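Mandelate racemase / muconate lactonizing enzyme family protein (Agrobacterium tumefaciens, PDB 4DXK) belongs to the mandelate racemase subgroup of the enolase superfamily and probably acts as a lyase or racemase. Local coordinates at residues 31-36 against 321-326; 168-173 against 210-215. All blocks are in the same frame, centred on the assembly; numbering follows the deposited sequence.

Interaction 1: 31-36 against 321-326; sequences LGETFF and TGPVVL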
loop_
_atom_site.group_PDB
_atom_site.type_symbol
_atom_site.label_atom_id
_atom_site.label_comp_id
_atom_site.label_asym_id
_atom_site.label_seq_id
_atom_site.Cartn_x
_atom_site.Cartn_y
_atom_site.Cartn_z
ATOM N N LEU A 31 -20.794 -41.024 12.377
ATOM C CA LEU A 31 -19.606 -41.044 13.220
ATOM C C LEU A 31 -18.681 -39.875 12.916
ATOM O O LEU A 31 -18.315 -39.645 11.758
ATOM C CB LEU A 31 -18.856 -42.362 13.013
ATOM C CG LEU A 31 -17.512 -42.545 13.721
ATOM C CD1 LEU A 31 -17.648 -42.487 15.235
ATOM C CD2 LEU A 31 -16.887 -43.862 13.284
ATOM N N GLY A 32 -18.316 -39.133 13.955
ATOM C CA GLY A 32 -17.332 -38.069 13.845
ATOM C C GLY A 32 -16.275 -38.228 14.924
ATOM O O GLY A 32 -16.399 -39.065 15.814
ATOM N N GLU A 33 -15.245 -37.391 14.870
ATOM C CA GLU A 33 -14.077 -37.553 15.721
ATOM C C GLU A 33 -13.350 -36.233 15.836
ATOM O O GLU A 33 -13.353 -35.439 14.901
ATOM C CB GLU A 33 -13.149 -38.601 15.090
ATOM C CG GLU A 33 -11.922 -39.032 15.880
ATOM C CD GLU A 33 -11.010 -39.892 15.012
ATOM O OE1 GLU A 33 -11.148 -41.143 15.012
ATOM O OE2 GLU A 33 -10.193 -39.302 14.273
ATOM N N THR A 34 -12.707 -36.010 16.973
ATOM C CA THR A 34 -11.748 -34.927 17.106
ATOM C C THR A 34 -10.660 -35.349 18.092
ATOM O O THR A 34 -10.672 -36.473 18.599
ATOM C CB THR A 34 -12.426 -33.576 17.459
ATOM O OG1 THR A 34 -11.458 -32.524 17.374
ATOM C CG2 THR A 34 -13.018 -33.608 18.850
ATOM N N PHE A 35 -9.716 -34.449 18.340
ATOM C CA PHE A 35 -8.490 -34.791 19.045
ATOM C C PHE A 35 -8.074 -33.605 19.898
ATOM O O PHE A 35 -8.153 -32.453 19.448
ATOM C CB PHE A 35 -7.402 -35.092 18.004
ATOM C CG PHE A 35 -6.197 -35.822 18.535
ATOM C CD1 PHE A 35 -6.182 -37.206 18.553
ATOM C CD2 PHE A 35 -5.060 -35.138 18.947
ATOM C CE1 PHE A 35 -5.062 -37.905 18.999
ATOM C CE2 PHE A 35 -3.939 -35.829 19.397
ATOM C CZ PHE A 35 -3.949 -37.211 19.421
ATOM N N PHE A 36 -7.621 -33.913 21.117
ATOM C CA PHE A 36 -7.175 -32.979 22.172
ATOM C C PHE A 36 -8.328 -32.489 23.030
ATOM O O PHE A 36 -9.385 -32.100 22.524
ATOM C CB PHE A 36 -6.375 -31.773 21.665
ATOM C CG PHE A 36 -4.994 -32.104 21.175
ATOM C CD1 PHE A 36 -4.117 -32.878 21.932
ATOM C CD2 PHE A 36 -4.553 -31.600 19.953
ATOM C CE1 PHE A 36 -2.837 -33.161 21.463
ATOM C CE2 PHE A 36 -3.272 -31.869 19.488
ATOM C CZ PHE A 36 -2.415 -32.651 20.240
ATOM N N THR A 321 -3.780 -38.396 13.829
ATOM C CA THR A 321 -4.546 -38.305 15.062
ATOM C C THR A 321 -5.397 -39.562 15.218
ATOM O O THR A 321 -4.873 -40.599 15.627
ATOM C CB THR A 321 -5.351 -36.988 15.139
ATOM O OG1 THR A 321 -6.118 -36.826 13.942
ATOM C CG2 THR A 321 -4.402 -35.811 15.289
ATOM N N GLY A 322 -6.684 -39.502 14.891
ATOM C CA GLY A 322 -7.521 -40.691 14.919
ATOM C C GLY A 322 -7.881 -41.225 13.539
ATOM O O GLY A 322 -7.663 -40.559 12.513
ATOM N N PRO A 323 -8.463 -42.431 13.497
ATOM C CA PRO A 323 -8.745 -43.088 12.214
ATOM C C PRO A 323 -9.880 -42.415 11.442
ATOM O O PRO A 323 -9.869 -42.420 10.213
ATOM C CB PRO A 323 -9.139 -44.515 12.623
ATOM C CG PRO A 323 -9.600 -44.392 14.047
ATOM C CD PRO A 323 -8.761 -43.304 14.648
ATOM N N VAL A 324 -10.858 -41.852 12.142
ATOM C CA VAL A 324 -11.969 -41.201 11.443
ATOM C C VAL A 324 -11.486 -39.926 10.746
ATOM O O VAL A 324 -11.844 -39.664 9.600
ATOM C CB VAL A 324 -13.162 -40.917 12.382
ATOM C CG1 VAL A 324 -14.229 -40.104 11.675
ATOM C CG2 VAL A 324 -13.731 -42.215 12.921
ATOM N N VAL A 325 -10.659 -39.141 11.429
ATOM C CA VAL A 325 -10.077 -37.961 10.793
ATOM C C VAL A 325 -9.216 -38.354 9.597
ATOM O O VAL A 325 -9.298 -37.717 8.553
ATOM C CB VAL A 325 -9.314 -37.058 11.794
ATOM C CG1 VAL A 325 -8.460 -36.009 11.074
ATOM C CG2 VAL A 325 -10.305 -36.376 12.702
ATOM N N LEU A 326 -8.409 -39.401 9.720
ATOM C CA LEU A 326 -7.645 -39.854 8.565
ATOM C C LEU A 326 -8.576 -40.207 7.402
ATOM O O LEU A 326 -8.348 -39.803 6.255
ATOM C CB LEU A 326 -6.751 -41.040 8.929
ATOM C CG LEU A 326 -6.029 -41.688 7.743
ATOM C CD1 LEU A 326 -5.054 -40.724 7.069
ATOM C CD2 LEU A 326 -5.302 -42.955 8.170
HETATM O O HOH W 1 -8.742 -37.310 15.526
#
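The ring of Phe35 takes the Thr321 side chain on one face: CG2 of Thr321 lies 3.8 Å from the ring centroid, 16° off the normal, a CH-pi contact offset toward the rim, while Thr321 CB approaches Phe35 CD1 to 3.5 Å. At the edge of the same ring, in its plane, is CE2 of Phe36, and CD2 of Phe35 in turn sits over the centre of the Phe36 ring. The second flat group is the Glu33 carboxylate, laid across the first turn of helix 323-335, where it ties the N-terminal domain to the barrel. With CG anti to the backbone N (chi1 -174°) and the chain extended, it accepts Val324 N at OE1 (3.0 Å) and Val325 N at OE2 (2.9 Å), both donors standing above the carboxylate plane. Trp19 NE1 also binds OE1, and a water that donates to Glu33 OE2 (2.8 Å) continues to Thr321 OG1. Beside the acid, Leu31 CD2 meets Val324 CG2 at 3.6 Å. Gly322 holds the N-cap position, and the bonds to Val324 and Val325 place the buried acid, probably ionised, at the N-terminal end of the helix; its charge would be eased by these first-turn N-H groups and the helix dipole.

Interaction 2: 168-173 against 210-215; sequences ITAMKI and KMDIMV. With PO4 (phosphate ion), chain B.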
loop_
_atom_site.group_PDB
_atom_site.type_symbol
_atom_site.label_atom_id
_atom_site.label_comp_id
_atom_site.label_asym_id
_atom_site.label_seq_id
_atom_site.Cartn_x
_atom_site.Cartn_y
_atom_site.Cartn_z
ATOM N N ILE A 168 7.047 -44.478 -0.711
ATOM C CA ILE A 168 6.737 -43.207 -0.065
ATOM C C ILE A 168 7.884 -42.230 -0.305
ATOM O O ILE A 168 9.039 -42.531 0.015
ATOM C CB ILE A 168 6.489 -43.393 1.443
ATOM C CG1 ILE A 168 5.210 -44.208 1.654
ATOM C CG2 ILE A 168 6.386 -42.040 2.152
ATOM C CD1 ILE A 168 5.007 -44.697 3.068
ATOM N N THR A 169 7.572 -41.081 -0.895
ATOM C CA THR A 169 8.600 -40.167 -1.373
ATOM C C THR A 169 8.546 -38.805 -0.691
ATOM O O THR A 169 9.078 -37.819 -1.211
ATOM C CB THR A 169 8.530 -39.997 -2.907
ATOM O OG1 THR A 169 7.239 -39.497 -3.269
ATOM C CG2 THR A 169 8.772 -41.333 -3.614
ATOM N N ALA A 170 7.916 -38.756 0.479
ATOM C CA ALA A 170 7.925 -37.556 1.302
ATOM C C ALA A 170 7.900 -37.953 2.770
ATOM O O ALA A 170 7.241 -38.929 3.150
ATOM C CB ALA A 170 6.735 -36.678 0.973
ATOM N N MET A 171 8.613 -37.188 3.591
ATOM C CA MET A 171 8.666 -37.429 5.026
ATOM C C MET A 171 8.751 -36.096 5.746
ATOM O O MET A 171 9.348 -35.134 5.241
ATOM C CB MET A 171 9.867 -38.306 5.381
ATOM C CG MET A 171 11.210 -37.649 5.097
ATOM S SD MET A 171 12.611 -38.777 5.238
ATOM C CE MET A 171 12.671 -39.017 7.009
ATOM N N LYS A 172 8.153 -36.043 6.929
ATOM C CA LYS A 172 8.126 -34.819 7.717
ATOM C C LYS A 172 8.834 -35.049 9.043
ATOM O O LYS A 172 8.586 -36.050 9.714
ATOM C CB LYS A 172 6.688 -34.345 7.944
ATOM C CG LYS A 172 6.595 -32.993 8.649
ATOM C CD LYS A 172 5.222 -32.326 8.448
ATOM C CE LYS A 172 4.176 -32.895 9.388
ATOM N NZ LYS A 172 2.844 -32.272 9.135
ATOM N N ILE A 173 9.723 -34.123 9.403
ATOM C CA ILE A 173 10.502 -34.227 10.633
ATOM C C ILE A 173 10.455 -32.908 11.400
ATOM O O ILE A 173 10.151 -31.856 10.829
ATOM C CB ILE A 173 11.968 -34.635 10.343
ATOM C CG1 ILE A 173 12.665 -33.604 9.450
ATOM C CG2 ILE A 173 12.016 -36.018 9.701
ATOM C CD1 ILE A 173 14.156 -33.863 9.269
ATOM N N LYS A 210 15.614 -37.868 -3.974
ATOM C CA LYS A 210 14.471 -38.742 -4.219
ATOM C C LYS A 210 13.362 -38.564 -3.185
ATOM O O LYS A 210 12.248 -39.049 -3.377
ATOM C CB LYS A 210 14.914 -40.202 -4.289
ATOM C CG LYS A 210 15.899 -40.481 -5.411
ATOM C CD LYS A 210 16.221 -41.960 -5.522
ATOM C CE LYS A 210 17.452 -42.195 -6.386
ATOM N NZ LYS A 210 18.690 -42.283 -5.560
ATOM N N MET A 211 13.680 -37.869 -2.098
ATOM C CA MET A 211 12.759 -37.688 -0.976
ATOM C C MET A 211 12.430 -36.213 -0.748
ATOM O O MET A 211 13.341 -35.404 -0.560
ATOM C CB MET A 211 13.394 -38.251 0.300
ATOM C CG MET A 211 12.554 -38.089 1.553
ATOM S SD MET A 211 11.083 -39.120 1.522
ATOM C CE MET A 211 11.836 -40.750 1.686
ATOM N N ASP A 212 11.141 -35.863 -0.739
ATOM C CA ASP A 212 10.743 -34.530 -0.281
ATOM C C ASP A 212 10.846 -34.503 1.242
ATOM O O ASP A 212 10.393 -35.442 1.905
ATOM C CB ASP A 212 9.302 -34.207 -0.694
ATOM C CG ASP A 212 9.117 -34.131 -2.200
ATOM O OD1 ASP A 212 10.008 -33.589 -2.891
ATOM O OD2 ASP A 212 8.069 -34.611 -2.674
ATOM N N ILE A 213 11.453 -33.458 1.795
ATOM C CA ILE A 213 11.568 -33.343 3.241
ATOM C C ILE A 213 10.751 -32.153 3.714
ATOM O O ILE A 213 11.082 -30.992 3.424
ATOM C CB ILE A 213 13.028 -33.156 3.718
ATOM C CG1 ILE A 213 13.940 -34.244 3.144
ATOM C CG2 ILE A 213 13.084 -33.155 5.241
ATOM C CD1 ILE A 213 15.419 -34.020 3.448
ATOM N N MET A 214 9.679 -32.450 4.438
ATOM C CA MET A 214 8.853 -31.432 5.071
ATOM C C MET A 214 9.405 -31.141 6.455
ATOM O O MET A 214 9.860 -32.057 7.147
ATOM C CB MET A 214 7.423 -31.938 5.199
ATOM C CG MET A 214 6.740 -32.139 3.866
ATOM S SD MET A 214 5.704 -33.597 3.895
ATOM C CE MET A 214 5.066 -33.567 2.220
ATOM N N VAL A 215 9.373 -29.875 6.864
ATOM C CA VAL A 215 9.845 -29.509 8.188
ATOM C C VAL A 215 8.684 -28.978 8.993
ATOM O O VAL A 215 7.986 -28.045 8.573
ATOM C CB VAL A 215 10.936 -28.452 8.125
ATOM C CG1 VAL A 215 11.542 -28.267 9.508
ATOM C CG2 VAL A 215 12.008 -28.854 7.121
HETATM P P PO4 B . 2.019 -33.363 12.495
HETATM O O1 PO4 B . 1.608 -32.226 11.574
HETATM O O2 PO4 B . 1.008 -33.525 13.605
HETATM O O3 PO4 B . 2.111 -34.684 11.781
HETATM O O4 PO4 B . 3.371 -33.046 13.103
#
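Lys172 NZ is gripped from several sides: it donates to O1 of the phosphate, 2.7 Å away, forms a salt bridge with Glu242, a ligand of the sodium ion, and is hydrogen-bonded to Tyr118 OH. The phosphate, probably from the crystallisation liquor, is also held by His318. An anti chi1 (-174°) sends the lysine chain out from the strand, CG passing Met214 CB at 3.7 Å, and a bend at chi3 (80°) turns the amine toward the anion. Behind it the two strands run parallel, the axes of the short segments 170-173 and 212-215 approaching to 4.7 Å at 26° to each other, joined by four backbone bonds: Asp212 N to Thr169 O, Met171 N to Asp212 O, Met214 N to Met171 O (2.8 Å) and Ile173 N to Met214 O. On the face opposite Lys172, Met171 is crossed at about a right angle by Met211, from the loop just before the strand, Met171 SD against Met211 CG at 3.7 Å, and Met171 also packs against helix 156-165. Adjacent parallel strands, with helix 190-207 in the connection between them, form a beta-alpha-beta unit of the modified TIM barrel of the enolase superfamily, with Lys172 reaching into the metal site, consistent with relatives in the mandelate racemase subgroup.

Both contacts are largely buried, but they occupy different parts of the fold. Interaction 1 joins the outermost strand, within this chain, of the antiparallel N-terminal sheet to a helix that follows a barrel strand, and its polar chemistry runs from one side chain to backbone amides. Interaction 2 is part of the barrel wall, between neighbouring strands, and is held by backbone-to-backbone bonds, with side chains dividing between the two sheet faces. The 210-215 segment also meets another subunit, through Asp212 and Tyr187 of the third subunit. The centres of interactions 1 and 2 are 24 Å apart, and the two do not touch. The Lys172 side chain comes to about 4 Å of a bound sodium ion, whereas that of Thr321 stays about 9 Å from one.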